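Local coordinates for AlyGC (PDB 5GKD), which probably cleaves the polysaccharide alginate as a lyase of polysaccharide lyase family 6, with a calcium ion bound in its structure, at residues F552-A566 with Q581-K594. Sequence-based numbering, arbitrary orientation.
Sequences FENLDINHSYHFFDA and QFKHITGDLFRLNK
The guanidinium of R591 lies flat on the imidazole of H562, centres 3.8 Å apart and planes at 13°, with CD over the same face. A bend at chi3 (66°) folds the arginine back over this ring. At the edge of the guanidinium, NE forms a salt bridge with D565 OD1 (2.8 Å), and NH1 one with D588 OD2 in the guanidinium plane. K594 NZ makes a further salt bridge to D565 OD1 (2.7 Å) from the opposite face of the carboxylate, and also bonds A566 O. Cut back to an alanine, position R591 would probably leave D588 OD2 without its charged mate, D565 OD1 with K594 alone of its two cationic partners, and H562 without its stacking partner. The imidazole itself accepts D588 N at ND1, in the ring plane (3.0 Å).

The two segments belong to successive coils of a right-handed parallel beta-helix, the fold of the pectate lyase-like clan: strand 552-555 runs parallel to 581-585, and 564-565 to 590-592, bonded through pairs such as K583 N to F552 O (3.0 Å). At the turn, T586 OG1 donates to N558 O (2.8 Å) and accepts from Y561 N.

Inside the coils, F563 takes the edge of F582 on its face and turns its own edge toward the face of F590, offset from its centre, while the near-parallel rings of F552 and F582 are slid apart and barely overlap (F552 CD1 to F582 CE2 3.4 Å).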
ATOM      1  N   PHE A 552      11.258   9.775 -23.844  1.00 24.89           N
ATOM      2  CA  PHE A 552       9.932   9.411 -23.364  1.00 27.10           C
ATOM      3  C   PHE A 552       9.006  10.573 -23.673  1.00 26.61           C
ATOM      4  O   PHE A 552       9.240  11.686 -23.194  1.00 28.73           O
ATOM      5  CB  PHE A 552       9.956   9.098 -21.855  1.00 25.73           C
ATOM      6  CG  PHE A 552      10.992   8.064 -21.463  1.00 28.45           C
ATOM      7  CD1 PHE A 552      12.277   8.449 -21.128  1.00 25.34           C
ATOM      8  CD2 PHE A 552      10.677   6.711 -21.435  1.00 23.84           C
ATOM      9  CE1 PHE A 552      13.220   7.522 -20.774  1.00 26.45           C
ATOM     10  CE2 PHE A 552      11.626   5.780 -21.092  1.00 25.02           C
ATOM     11  CZ  PHE A 552      12.902   6.183 -20.764  1.00 24.23           C
ATOM     12  N   GLU A 553       7.967  10.326 -24.469  1.00 28.00           N
ATOM     13  CA  GLU A 553       7.132  11.400 -24.982  1.00 27.18           C
ATOM     14  C   GLU A 553       5.658  11.062 -24.888  1.00 27.09           C
ATOM     15  O   GLU A 553       5.260   9.898 -24.957  1.00 28.88           O
ATOM     16  CB  GLU A 553       7.429  11.709 -26.451  1.00 32.44           C
ATOM     17  CG  GLU A 553       8.714  12.439 -26.693  1.00 39.97           C
ATOM     18  CD  GLU A 553       8.876  12.816 -28.155  1.00 47.60           C
ATOM     19  OE1 GLU A 553       8.034  12.384 -28.978  1.00 45.77           O
ATOM     20  OE2 GLU A 553       9.840  13.545 -28.472  1.00 56.22           O
ATOM     21  N   ASN A 554       4.851  12.115 -24.777  1.00 26.90           N
ATOM     22  CA  ASN A 554       3.405  12.033 -24.965  1.00 28.25           C
ATOM     23  C   ASN A 554       2.735  11.210 -23.865  1.00 28.38           C
ATOM     24  O   ASN A 554       1.848  10.393 -24.124  1.00 28.75           O
ATOM     25  CB  ASN A 554       3.073  11.483 -26.353  1.00 27.72           C
ATOM     26  CG  ASN A 554       3.598  12.381 -27.467  1.00 32.21           C
ATOM     27  OD1 ASN A 554       3.509  13.605 -27.383  1.00 26.04           O
ATOM     28  ND2 ASN A 554       4.167  11.770 -28.503  1.00 29.91           N
ATOM     29  N   LEU A 555       3.175  11.421 -22.624  1.00 27.41           N
ATOM     30  CA  LEU A 555       2.470  10.907 -21.455  1.00 23.26           C
ATOM     31  C   LEU A 555       1.373  11.901 -21.077  1.00 28.26           C
ATOM     32  O   LEU A 555       1.341  12.472 -19.985  1.00 25.03           O
ATOM     33  CB  LEU A 555       3.437  10.669 -20.299  1.00 22.81           C
ATOM     34  CG  LEU A 555       4.346   9.429 -20.327  1.00 23.02           C
ATOM     35  CD1 LEU A 555       5.461   9.548 -21.341  1.00 25.84           C
ATOM     36  CD2 LEU A 555       4.917   9.181 -18.939  1.00 25.19           C
ATOM     37  N   ASP A 556       0.462  12.118 -22.019  1.00 24.07           N
ATOM     38  CA  ASP A 556      -0.455  13.230 -21.824  1.00 25.74           C
ATOM     39  C   ASP A 556      -1.856  12.972 -22.368  1.00 28.45           C
ATOM     40  O   ASP A 556      -2.599  13.933 -22.585  1.00 30.46           O
ATOM     41  CB  ASP A 556       0.126  14.508 -22.446  1.00 27.12           C
ATOM     42  CG  ASP A 556       0.405  14.377 -23.942  1.00 29.04           C
ATOM     43  OD1 ASP A 556       0.414  13.254 -24.480  1.00 29.07           O
ATOM     44  OD2 ASP A 556       0.641  15.422 -24.572  1.00 31.85           O
ATOM     45  N   ILE A 557      -2.252  11.710 -22.559  1.00 28.27           N
ATOM     46  CA  ILE A 557      -3.600  11.443 -23.058  1.00 25.29           C
ATOM     47  C   ILE A 557      -4.656  11.875 -22.047  1.00 30.65           C
ATOM     48  O   ILE A 557      -5.775  12.234 -22.423  1.00 31.68           O
ATOM     49  CB  ILE A 557      -3.752   9.962 -23.419  1.00 25.24           C
ATOM     50  CG1 ILE A 557      -5.066   9.742 -24.176  1.00 29.94           C
ATOM     51  CG2 ILE A 557      -3.699   9.094 -22.158  1.00 26.34           C
ATOM     52  CD1 ILE A 557      -5.152   8.409 -24.886  1.00 29.36           C
ATOM     53  N   ASN A 558      -4.325  11.850 -20.760  1.00 30.21           N
ATOM     54  CA  ASN A 558      -5.217  12.302 -19.708  1.00 24.16           C
ATOM     55  C   ASN A 558      -4.341  12.853 -18.587  1.00 26.22           C
ATOM     56  O   ASN A 558      -3.110  12.812 -18.661  1.00 23.87           O
ATOM     57  CB  ASN A 558      -6.136  11.160 -19.260  1.00 28.15           C
ATOM     58  CG  ASN A 558      -7.449  11.648 -18.688  1.00 29.07           C
ATOM     59  OD1 ASN A 558      -7.479  12.521 -17.824  1.00 32.49           O
ATOM     60  ND2 ASN A 558      -8.543  11.095 -19.181  1.00 27.88           N
ATOM     61  N   HIS A 559      -4.975  13.387 -17.554  1.00 25.82           N
ATOM     62  CA  HIS A 559      -4.190  14.047 -16.527  1.00 27.24           C
ATOM     63  C   HIS A 559      -3.547  13.032 -15.569  1.00 26.87           C
ATOM     64  O   HIS A 559      -3.881  11.845 -15.553  1.00 24.72           O
ATOM     65  CB  HIS A 559      -5.044  15.082 -15.785  1.00 24.85           C
ATOM     66  CG  HIS A 559      -6.061  14.514 -14.845  1.00 29.79           C
ATOM     67  ND1 HIS A 559      -5.731  14.007 -13.602  1.00 31.60           N
ATOM     68  CD2 HIS A 559      -7.411  14.449 -14.929  1.00 30.56           C
ATOM     69  CE1 HIS A 559      -6.831  13.622 -12.980  1.00 27.64           C
ATOM     70  NE2 HIS A 559      -7.864  13.874 -13.765  1.00 29.66           N
ATOM     71  N   SER A 560      -2.562  13.517 -14.806  1.00 25.61           N
ATOM     72  CA  SER A 560      -1.871  12.718 -13.794  1.00 23.59           C
ATOM     73  C   SER A 560      -1.235  11.466 -14.398  1.00 24.69           C
ATOM     74  O   SER A 560      -1.297  10.382 -13.826  1.00 24.63           O
ATOM     75  CB  SER A 560      -2.813  12.335 -12.644  1.00 23.68           C
ATOM     76  OG  SER A 560      -3.345  13.482 -12.020  1.00 26.19           O
ATOM     77  N   TYR A 561      -0.608  11.616 -15.554  1.00 24.77           N
ATOM     78  CA  TYR A 561       0.128  10.531 -16.189  1.00 20.86           C
ATOM     79  C   TYR A 561       1.577  10.679 -15.756  1.00 24.21           C
ATOM     80  O   TYR A 561       2.316  11.494 -16.307  1.00 23.22           O
ATOM     81  CB  TYR A 561      -0.015  10.591 -17.704  1.00 25.72           C
ATOM     82  CG  TYR A 561       0.387   9.342 -18.452  1.00 24.03           C
ATOM     83  CD1 TYR A 561       1.272   8.419 -17.906  1.00 23.91           C
ATOM     84  CD2 TYR A 561      -0.137   9.080 -19.711  1.00 25.31           C
ATOM     85  CE1 TYR A 561       1.627   7.281 -18.602  1.00 23.30           C
ATOM     86  CE2 TYR A 561       0.205   7.944 -20.402  1.00 24.01           C
ATOM     87  CZ  TYR A 561       1.084   7.055 -19.855  1.00 23.14           C
ATOM     88  OH  TYR A 561       1.421   5.926 -20.558  1.00 27.28           O
ATOM     89  N   HIS A 562       1.981   9.878 -14.772  1.00 26.03           N
ATOM     90  CA  HIS A 562       3.306   9.974 -14.181  1.00 22.84           C
ATOM     91  C   HIS A 562       4.308   9.118 -14.932  1.00 22.03           C
ATOM     92  O   HIS A 562       3.971   8.079 -15.505  1.00 19.26           O
ATOM     93  CB  HIS A 562       3.266   9.540 -12.721  1.00 20.35           C
ATOM     94  CG  HIS A 562       2.132  10.143 -11.961  1.00 24.37           C
ATOM     95  ND1 HIS A 562       2.041  11.497 -11.718  1.00 22.68           N
ATOM     96  CD2 HIS A 562       1.034   9.585 -11.404  1.00 21.59           C
ATOM     97  CE1 HIS A 562       0.933  11.744 -11.043  1.00 21.02           C
ATOM     98  NE2 HIS A 562       0.305  10.602 -10.841  1.00 22.38           N
ATOM     99  N   PHE A 563       5.562   9.558 -14.912  1.00 21.84           N
ATOM    100  CA  PHE A 563       6.605   8.726 -15.495  1.00 22.25           C
ATOM    101  C   PHE A 563       7.012   7.592 -14.545  1.00 24.71           C
ATOM    102  O   PHE A 563       7.087   6.429 -14.961  1.00 22.93           O
ATOM    103  CB  PHE A 563       7.819   9.577 -15.868  1.00 20.73           C
ATOM    104  CG  PHE A 563       8.981   8.770 -16.336  1.00 21.05           C
ATOM    105  CD1 PHE A 563       9.000   8.232 -17.613  1.00 21.86           C
ATOM    106  CD2 PHE A 563      10.044   8.517 -15.494  1.00 23.57           C
ATOM    107  CE1 PHE A 563      10.064   7.465 -18.039  1.00 20.19           C
ATOM    108  CE2 PHE A 563      11.109   7.763 -15.913  1.00 20.08           C
ATOM    109  CZ  PHE A 563      11.119   7.231 -17.189  1.00 24.06           C
ATOM    110  N   PHE A 564       7.305   7.911 -13.274  1.00 20.99           N
ATOM    111  CA  PHE A 564       7.713   6.893 -12.311  1.00 20.19           C
ATOM    112  C   PHE A 564       6.980   7.087 -10.993  1.00 21.82           C
ATOM    113  O   PHE A 564       7.044   8.167 -10.401  1.00 22.14           O
ATOM    114  CB  PHE A 564       9.228   6.888 -12.050  1.00 18.01           C
ATOM    115  CG  PHE A 564       9.662   5.788 -11.111  1.00 21.12           C
ATOM    116  CD1 PHE A 564       9.896   4.510 -11.581  1.00 19.06           C
ATOM    117  CD2 PHE A 564       9.778   6.023  -9.748  1.00 19.71           C
ATOM    118  CE1 PHE A 564      10.259   3.489 -10.718  1.00 20.46           C
ATOM    119  CE2 PHE A 564      10.143   5.009  -8.874  1.00 20.09           C
ATOM    120  CZ  PHE A 564      10.389   3.738  -9.367  1.00 20.34           C
ATOM    121  N   ASP A 565       6.345   6.022 -10.506  1.00 19.33           N
ATOM    122  CA  ASP A 565       5.542   6.054  -9.287  1.00 18.82           C
ATOM    123  C   ASP A 565       6.051   4.978  -8.334  1.00 21.75           C
ATOM    124  O   ASP A 565       5.870   3.786  -8.590  1.00 21.56           O
ATOM    125  CB  ASP A 565       4.059   5.844  -9.615  1.00 22.52           C
ATOM    126  CG  ASP A 565       3.139   6.162  -8.432  1.00 22.13           C
ATOM    127  OD1 ASP A 565       3.471   7.043  -7.619  1.00 21.49           O
ATOM    128  OD2 ASP A 565       2.076   5.533  -8.318  1.00 24.14           O
ATOM    129  N   ALA A 566       6.688   5.392  -7.244  1.00 20.74           N
ATOM    130  CA  ALA A 566       7.207   4.459  -6.256  1.00 20.43           C
ATOM    131  C   ALA A 566       6.076   3.910  -5.394  1.00 20.69           C
ATOM    132  O   ALA A 566       5.224   4.664  -4.927  1.00 21.90           O
ATOM    133  CB  ALA A 566       8.255   5.141  -5.370  1.00 18.52           C
ATOM    134  N   GLN A 581      15.720  12.325 -22.591  1.00 26.95           N
ATOM    135  CA  GLN A 581      14.776  13.392 -22.885  1.00 29.10           C
ATOM    136  C   GLN A 581      13.369  12.991 -22.480  1.00 25.98           C
ATOM    137  O   GLN A 581      12.968  11.840 -22.653  1.00 26.85           O
ATOM    138  CB  GLN A 581      14.766  13.762 -24.370  1.00 32.01           C
ATOM    139  CG  GLN A 581      15.962  13.270 -25.167  1.00 32.52           C
ATOM    140  CD  GLN A 581      17.283  13.792 -24.671  1.00 34.16           C
ATOM    141  OE1 GLN A 581      17.384  14.916 -24.277  1.00 44.00           O
ATOM    142  NE2 GLN A 581      18.305  12.981 -24.705  1.00 35.27           N
ATOM    143  N   PHE A 582      12.610  13.959 -21.983  1.00 24.28           N
ATOM    144  CA  PHE A 582      11.248  13.734 -21.532  1.00 26.43           C
ATOM    145  C   PHE A 582      10.407  14.888 -22.037  1.00 26.25           C
ATOM    146  O   PHE A 582      10.778  16.046 -21.821  1.00 29.41           O
ATOM    147  CB  PHE A 582      11.182  13.659 -19.998  1.00 23.40           C
ATOM    148  CG  PHE A 582      12.130  12.655 -19.397  1.00 23.59           C
ATOM    149  CD1 PHE A 582      13.473  12.946 -19.250  1.00 24.68           C
ATOM    150  CD2 PHE A 582      11.674  11.416 -18.978  1.00 22.46           C
ATOM    151  CE1 PHE A 582      14.343  12.015 -18.705  1.00 25.67           C
ATOM    152  CE2 PHE A 582      12.536  10.486 -18.429  1.00 22.77           C
ATOM    153  CZ  PHE A 582      13.866  10.786 -18.282  1.00 23.89           C
ATOM    154  N   LYS A 583       9.294  14.602 -22.676  1.00 25.10           N
ATOM    155  CA  LYS A 583       8.457  15.651 -23.180  1.00 26.63           C
ATOM    156  C   LYS A 583       6.967  15.369 -23.158  1.00 26.10           C
ATOM    157  O   LYS A 583       6.547  14.331 -23.552  1.00 27.06           O
ATOM    158  CB  LYS A 583       8.894  16.010 -24.593  1.00 31.02           C
ATOM    159  CG  LYS A 583       8.296  17.285 -25.121  1.00 37.38           C
ATOM    160  CD  LYS A 583       8.948  17.738 -26.419  1.00 42.51           C
ATOM    161  CE  LYS A 583       9.301  19.207 -26.376  1.00 48.73           C
ATOM    162  NZ  LYS A 583       9.089  19.900 -27.671  1.00 53.59           N
ATOM    163  N   HIS A 584       6.190  16.333 -22.712  1.00 24.85           N
ATOM    164  CA  HIS A 584       4.736  16.260 -22.646  1.00 28.31           C
ATOM    165  C   HIS A 584       4.178  15.237 -21.680  1.00 28.15           C
ATOM    166  O   HIS A 584       3.662  14.235 -22.097  1.00 27.74           O
ATOM    167  CB  HIS A 584       4.079  16.060 -24.016  1.00 27.28           C
ATOM    168  CG  HIS A 584       4.553  17.000 -25.074  1.00 33.49           C
ATOM    169  ND1 HIS A 584       4.412  18.362 -24.989  1.00 37.03           N
ATOM    170  CD2 HIS A 584       5.142  16.763 -26.261  1.00 31.71           C
ATOM    171  CE1 HIS A 584       4.906  18.922 -26.070  1.00 35.10           C
ATOM    172  NE2 HIS A 584       5.353  17.974 -26.857  1.00 30.56           N
ATOM    173  N   ILE A 585       4.295  15.530 -20.396  1.00 25.62           N
ATOM    174  CA  ILE A 585       3.872  14.682 -19.327  1.00 25.19           C
ATOM    175  C   ILE A 585       2.987  15.420 -18.359  1.00 24.36           C
ATOM    176  O   ILE A 585       3.370  16.423 -17.835  1.00 24.97           O
ATOM    177  CB  ILE A 585       5.110  14.174 -18.593  1.00 23.30           C
ATOM    178  CG1 ILE A 585       5.991  13.376 -19.545  1.00 27.45           C
ATOM    179  CG2 ILE A 585       4.733  13.397 -17.366  1.00 23.18           C
ATOM    180  CD1 ILE A 585       7.404  13.211 -19.083  1.00 26.34           C
ATOM    181  N   THR A 586       1.805  14.898 -18.118  1.00 23.55           N
ATOM    182  CA  THR A 586       0.868  15.589 -17.246  1.00 24.94           C
ATOM    183  C   THR A 586       1.080  15.299 -15.763  1.00 22.32           C
ATOM    184  O   THR A 586       0.672  16.111 -14.928  1.00 24.09           O
ATOM    185  CB  THR A 586      -0.576  15.230 -17.614  1.00 26.01           C
ATOM    186  OG1 THR A 586      -0.755  13.814 -17.499  1.00 27.69           O
ATOM    187  CG2 THR A 586      -0.902  15.675 -19.033  1.00 24.84           C
ATOM    188  N   GLY A 587       1.686  14.174 -15.413  1.00 23.25           N
ATOM    189  CA  GLY A 587       1.946  13.835 -14.030  1.00 22.41           C
ATOM    190  C   GLY A 587       3.283  14.362 -13.547  1.00 22.88           C
ATOM    191  O   GLY A 587       3.825  15.337 -14.074  1.00 25.07           O
ATOM    192  N   ASP A 588       3.812  13.716 -12.520  1.00 21.38           N
ATOM    193  CA  ASP A 588       5.178  13.968 -12.082  1.00 22.24           C
ATOM    194  C   ASP A 588       6.140  13.062 -12.834  1.00 24.29           C
ATOM    195  O   ASP A 588       5.746  12.053 -13.425  1.00 23.14           O
ATOM    196  CB  ASP A 588       5.339  13.727 -10.586  1.00 18.00           C
ATOM    197  CG  ASP A 588       4.353  14.521  -9.757  1.00 23.52           C
ATOM    198  OD1 ASP A 588       4.330  15.768  -9.848  1.00 25.89           O
ATOM    199  OD2 ASP A 588       3.585  13.893  -9.016  1.00 24.79           O
ATOM    200  N   LEU A 589       7.419  13.434 -12.793  1.00 20.84           N
ATOM    201  CA  LEU A 589       8.476  12.581 -13.316  1.00 21.65           C
ATOM    202  C   LEU A 589       8.798  11.452 -12.342  1.00 21.50           C
ATOM    203  O   LEU A 589       8.623  10.273 -12.667  1.00 25.96           O
ATOM    204  CB  LEU A 589       9.723  13.415 -13.604  1.00 20.55           C
ATOM    205  CG  LEU A 589      10.383  13.497 -14.976  1.00 24.76           C
ATOM    206  CD1 LEU A 589      11.884  13.261 -14.846  1.00 20.61           C
ATOM    207  CD2 LEU A 589       9.769  12.573 -15.998  1.00 20.67           C
ATOM    208  N   PHE A 590       9.270  11.791 -11.143  1.00 20.59           N
ATOM    209  CA  PHE A 590       9.619  10.802 -10.126  1.00 20.87           C
ATOM    210  C   PHE A 590       8.841  11.094  -8.850  1.00 23.44           C
ATOM    211  O   PHE A 590       8.982  12.169  -8.255  1.00 22.54           O
ATOM    212  CB  PHE A 590      11.131  10.786  -9.855  1.00 21.77           C
ATOM    213  CG  PHE A 590      11.935  10.228 -10.998  1.00 20.96           C
ATOM    214  CD1 PHE A 590      12.116   8.872 -11.128  1.00 21.54           C
ATOM    215  CD2 PHE A 590      12.475  11.061 -11.960  1.00 24.60           C
ATOM    216  CE1 PHE A 590      12.834   8.352 -12.176  1.00 19.08           C
ATOM    217  CE2 PHE A 590      13.200  10.552 -13.002  1.00 21.77           C
ATOM    218  CZ  PHE A 590      13.381   9.190 -13.110  1.00 22.25           C
ATOM    219  N   ARG A 591       8.016  10.140  -8.439  1.00 22.30           N
ATOM    220  CA  ARG A 591       7.206  10.256  -7.234  1.00 19.82           C
ATOM    221  C   ARG A 591       7.871   9.415  -6.150  1.00 20.59           C
ATOM    222  O   ARG A 591       7.684   8.196  -6.095  1.00 19.52           O
ATOM    223  CB  ARG A 591       5.772   9.824  -7.521  1.00 21.25           C
ATOM    224  CG  ARG A 591       5.022  10.838  -8.366  1.00 22.06           C
ATOM    225  CD  ARG A 591       3.863  10.221  -9.127  1.00 23.14           C
ATOM    226  NE  ARG A 591       2.810   9.740  -8.245  1.00 23.43           N
ATOM    227  CZ  ARG A 591       1.946  10.526  -7.618  1.00 25.98           C
ATOM    228  NH1 ARG A 591       2.023  11.838  -7.757  1.00 24.77           N
ATOM    229  NH2 ARG A 591       1.013   9.998  -6.834  1.00 24.52           N
ATOM    230  N   LEU A 592       8.661  10.078  -5.297  1.00 19.47           N
ATOM    231  CA  LEU A 592       9.485   9.455  -4.267  1.00 20.58           C
ATOM    232  C   LEU A 592       9.151  10.020  -2.896  1.00 18.75           C
ATOM    233  O   LEU A 592      10.033  10.243  -2.062  1.00 17.81           O
ATOM    234  CB  LEU A 592      10.968   9.654  -4.548  1.00 18.87           C
ATOM    235  CG  LEU A 592      11.746   8.769  -5.519  1.00 25.00           C
ATOM    236  CD1 LEU A 592      11.059   7.472  -5.865  1.00 17.77           C
ATOM    237  CD2 LEU A 592      12.144   9.529  -6.741  1.00 20.69           C
ATOM    238  N   ASN A 593       7.867  10.260  -2.659  1.00 16.58           N
ATOM    239  CA  ASN A 593       7.381  10.970  -1.485  1.00 20.65           C
ATOM    240  C   ASN A 593       6.212  10.242  -0.834  1.00 21.61           C
ATOM    241  O   ASN A 593       5.267  10.876  -0.354  1.00 22.12           O
ATOM    242  CB  ASN A 593       6.954  12.384  -1.863  1.00 17.89           C
ATOM    243  CG  ASN A 593       5.803  12.388  -2.836  1.00 22.13           C
ATOM    244  OD1 ASN A 593       5.581  11.404  -3.539  1.00 22.03           O
ATOM    245  ND2 ASN A 593       5.036  13.470  -2.856  1.00 22.29           N
ATOM    246  N   LYS A 594       6.252   8.906  -0.798  1.00 20.94           N
ATOM    247  CA  LYS A 594       5.123   8.143  -0.263  1.00 21.12           C
ATOM    248  C   LYS A 594       5.114   8.026   1.260  1.00 20.50           C
ATOM    249  O   LYS A 594       4.058   7.748   1.835  1.00 22.99           O
ATOM    250  CB  LYS A 594       5.096   6.741  -0.873  1.00 18.71           C
ATOM    251  CG  LYS A 594       5.004   6.748  -2.382  1.00 18.31           C
ATOM    252  CD  LYS A 594       3.895   7.706  -2.834  1.00 21.52           C
ATOM    253  CE  LYS A 594       3.790   7.832  -4.344  1.00 23.30           C
ATOM    254  NZ  LYS A 594       3.113   6.686  -5.005  1.00 20.96           N
TER
HETATM  255  O   HOH W   1      -2.061  16.239 -14.381  1.00 27.43           O
HETATM  256  O   HOH W   2       0.306   7.059  -6.813  1.00 28.76           O